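Uncharacterized protein Atu2773 (Agrobacterium tumefaciens, PDB 2QV5) is of unknown function but belongs to the divergent polysaccharide deacetylase family, which suggests a role in removing acetyl groups from a carbohydrate. Local coordinates at residues I34-L39 with V57-A62. Sequence-based numbering, arbitrary orientation.
Sequences IVVGGL and VTLGFA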
ATOM      1  N   ILE A  34      -1.331  -6.283  -6.717  1.00  5.58           N
ATOM      2  CA  ILE A  34       0.120  -6.148  -6.512  1.00  6.95           C
ATOM      3  C   ILE A  34       0.378  -4.681  -6.248  1.00  7.86           C
ATOM      4  O   ILE A  34      -0.063  -3.834  -7.027  1.00 10.27           O
ATOM      5  CB  ILE A  34       0.966  -6.608  -7.739  1.00  6.72           C
ATOM      6  CG1 ILE A  34       0.871  -8.123  -7.952  1.00 16.86           C
ATOM      7  CG2 ILE A  34       2.452  -6.201  -7.559  1.00  9.82           C
ATOM      8  CD1 ILE A  34       1.122  -8.558  -9.392  1.00 21.79           C
ATOM      9  N   VAL A  35       1.045  -4.391  -5.134  1.00 10.56           N
ATOM     10  CA  VAL A  35       1.470  -3.047  -4.813  1.00  9.75           C
ATOM     11  C   VAL A  35       2.972  -2.894  -5.053  1.00  8.54           C
ATOM     12  O   VAL A  35       3.791  -3.657  -4.521  1.00 11.41           O
ATOM     13  CB  VAL A  35       1.129  -2.678  -3.347  1.00 12.76           C
ATOM     14  CG1 VAL A  35       1.436  -1.208  -3.057  1.00 15.90           C
ATOM     15  CG2 VAL A  35      -0.313  -2.992  -3.046  1.00 12.53           C
ATOM     16  N   VAL A  36       3.331  -1.911  -5.869  1.00 12.71           N
ATOM     17  CA  VAL A  36       4.724  -1.529  -6.001  1.00 13.09           C
ATOM     18  C   VAL A  36       4.871  -0.198  -5.272  1.00 16.15           C
ATOM     19  O   VAL A  36       4.296   0.816  -5.678  1.00  9.87           O
ATOM     20  CB  VAL A  36       5.196  -1.445  -7.475  1.00 12.28           C
ATOM     21  CG1 VAL A  36       6.660  -0.974  -7.538  1.00 15.65           C
ATOM     22  CG2 VAL A  36       5.062  -2.797  -8.159  1.00 11.80           C
ATOM     23  N   GLY A  37       5.629  -0.216  -4.182  1.00  8.43           N
ATOM     24  CA  GLY A  37       5.753   0.959  -3.339  1.00  9.75           C
ATOM     25  C   GLY A  37       7.062   1.704  -3.519  1.00 13.63           C
ATOM     26  O   GLY A  37       7.897   1.335  -4.353  1.00 14.28           O
ATOM     27  N   GLY A  38       7.232   2.766  -2.744  1.00 15.73           N
ATOM     28  CA  GLY A  38       8.458   3.556  -2.802  1.00 16.88           C
ATOM     29  C   GLY A  38       8.455   4.683  -3.824  1.00 17.93           C
ATOM     30  O   GLY A  38       9.484   5.324  -4.019  1.00 19.87           O
ATOM     31  N   LEU A  39       7.312   4.947  -4.464  1.00 12.42           N
ATOM     32  CA  LEU A  39       7.236   6.050  -5.442  1.00 14.59           C
ATOM     33  C   LEU A  39       7.529   7.400  -4.820  1.00 13.35           C
ATOM     34  O   LEU A  39       7.086   7.686  -3.701  1.00 13.70           O
ATOM     35  CB  LEU A  39       5.894   6.073  -6.194  1.00 12.47           C
ATOM     36  CG  LEU A  39       5.931   5.204  -7.450  1.00 16.89           C
ATOM     37  CD1 LEU A  39       5.642   3.753  -7.155  1.00 13.51           C
ATOM     38  CD2 LEU A  39       4.959   5.734  -8.460  1.00 27.89           C
ATOM     39  N   VAL A  57      -1.706  -2.445 -11.644  1.00 11.14           N
ATOM     40  CA  VAL A  57      -0.778  -2.498 -10.522  1.00 12.24           C
ATOM     41  C   VAL A  57      -1.000  -1.276  -9.639  1.00  6.36           C
ATOM     42  O   VAL A  57      -0.954  -0.125 -10.102  1.00 14.15           O
ATOM     43  CB  VAL A  57       0.683  -2.599 -11.016  1.00 11.21           C
ATOM     44  CG1 VAL A  57       1.687  -2.564  -9.847  1.00 14.39           C
ATOM     45  CG2 VAL A  57       0.874  -3.876 -11.829  1.00 14.33           C
ATOM     46  N   THR A  58      -1.247  -1.532  -8.361  1.00 11.62           N
ATOM     47  CA  THR A  58      -1.458  -0.479  -7.371  1.00  9.17           C
ATOM     48  C   THR A  58      -0.098   0.130  -7.027  1.00  6.65           C
ATOM     49  O   THR A  58       0.887  -0.593  -6.904  1.00  8.64           O
ATOM     50  CB  THR A  58      -2.144  -1.064  -6.120  1.00 14.14           C
ATOM     51  OG1 THR A  58      -3.412  -1.605  -6.507  1.00  8.67           O
ATOM     52  CG2 THR A  58      -2.346  -0.011  -5.019  1.00 11.14           C
ATOM     53  N   LEU A  59      -0.040   1.453  -6.894  1.00  7.44           N
ATOM     54  CA  LEU A  59       1.237   2.114  -6.581  1.00 10.06           C
ATOM     55  C   LEU A  59       1.258   2.730  -5.185  1.00  9.26           C
ATOM     56  O   LEU A  59       0.334   3.440  -4.792  1.00 11.62           O
ATOM     57  CB  LEU A  59       1.592   3.149  -7.664  1.00 10.78           C
ATOM     58  CG  LEU A  59       1.620   2.627  -9.117  1.00  7.75           C
ATOM     59  CD1 LEU A  59       1.864   3.773 -10.086  1.00 11.73           C
ATOM     60  CD2 LEU A  59       2.652   1.544  -9.334  1.00  8.24           C
ATOM     61  N   GLY A  60       2.314   2.448  -4.427  1.00 10.43           N
ATOM     62  CA  GLY A  60       2.489   3.036  -3.103  1.00 10.72           C
ATOM     63  C   GLY A  60       3.407   4.241  -3.184  1.00 10.80           C
ATOM     64  O   GLY A  60       4.510   4.150  -3.748  1.00 12.36           O
ATOM     65  N   PHE A  61       2.943   5.371  -2.655  1.00  7.26           N
ATOM     66  CA  PHE A  61       3.705   6.621  -2.715  1.00  9.53           C
ATOM     67  C   PHE A  61       4.364   6.867  -1.368  1.00 15.28           C
ATOM     68  O   PHE A  61       3.708   6.792  -0.337  1.00 18.53           O
ATOM     69  CB  PHE A  61       2.787   7.796  -3.086  1.00  9.24           C
ATOM     70  CG  PHE A  61       2.562   7.924  -4.554  1.00 18.69           C
ATOM     71  CD1 PHE A  61       1.972   6.890  -5.276  1.00 16.22           C
ATOM     72  CD2 PHE A  61       2.970   9.057  -5.227  1.00 21.86           C
ATOM     73  CE1 PHE A  61       1.786   6.976  -6.640  1.00 13.28           C
ATOM     74  CE2 PHE A  61       2.779   9.156  -6.590  1.00 22.07           C
ATOM     75  CZ  PHE A  61       2.176   8.112  -7.301  1.00 19.82           C
ATOM     76  N   ALA A  62       5.665   7.141  -1.383  1.00 15.55           N
ATOM     77  CA  ALA A  62       6.400   7.368  -0.147  1.00 16.61           C
ATOM     78  C   ALA A  62       6.109   8.771   0.338  1.00 18.26           C
ATOM     79  O   ALA A  62       6.252   9.733  -0.416  1.00 13.80           O
ATOM     80  CB  ALA A  62       7.866   7.196  -0.381  1.00 13.34           C
TER
HETATM   81  O   HOH W   1      -3.171  -4.049  -8.030  1.00 11.38           O
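Leu39 meets Phe61 and Leu59 where two neighbouring parallel strands, 34-39 and 58-62, end, and this is the densest part of their contact. Its CB sits over the centre of the Phe61 ring, 4.0 Å from the centroid and only 7° off the normal, a CH-pi contact. The first torsion of Leu39 is swung well past -60°, to -89°, and CD2 lies by the CZ-CE1 side of the ring, 3.8 Å from Phe61 CZ, while the same methyl touches Leu59 CD1 at 4.0 Å. Helix 68-78 packs on Phe61 as well, through Leu68, Trp71 and Ala75.

A ladder of five backbone hydrogen bonds joins the strands, and a beta bulge at Gly37-Gly38 shifts it by one residue. Before the bulge Thr58 N bonds to Ile34 O, Val36 N to Thr58 O, and Gly60 N to Val36 O at 2.9 Å. Beyond it Leu39 N takes Gly60 O and Ala62 N takes Leu39 O. CA of Gly37 and CA of Gly60 are 3.9 Å apart, a closeness that rests on Gly60, where a CB would press on Gly37 CA. At Gly38 a CB would jam against the preceding carbonyl O. Gly38 N is hydrogen-bonded to Gln85 OE1 of strand 82-88, which lies beyond 58-62.

Side-chain contacts are fewer at the start of the strands, where Ile34 CG2 stays 4.4 Å from Val57 CG1 and a water bridges Ile34 N and Thr58 OG1, 2.9 Å from the hydroxyl. This end is still buried, with helix 221-233 against Ile34, Val36 and Val57. Helix 43-52 links the two strands, making a classic parallel beta-alpha-beta unit, here within the curled parallel sheet of a deacetylase-like beta/alpha-barrel.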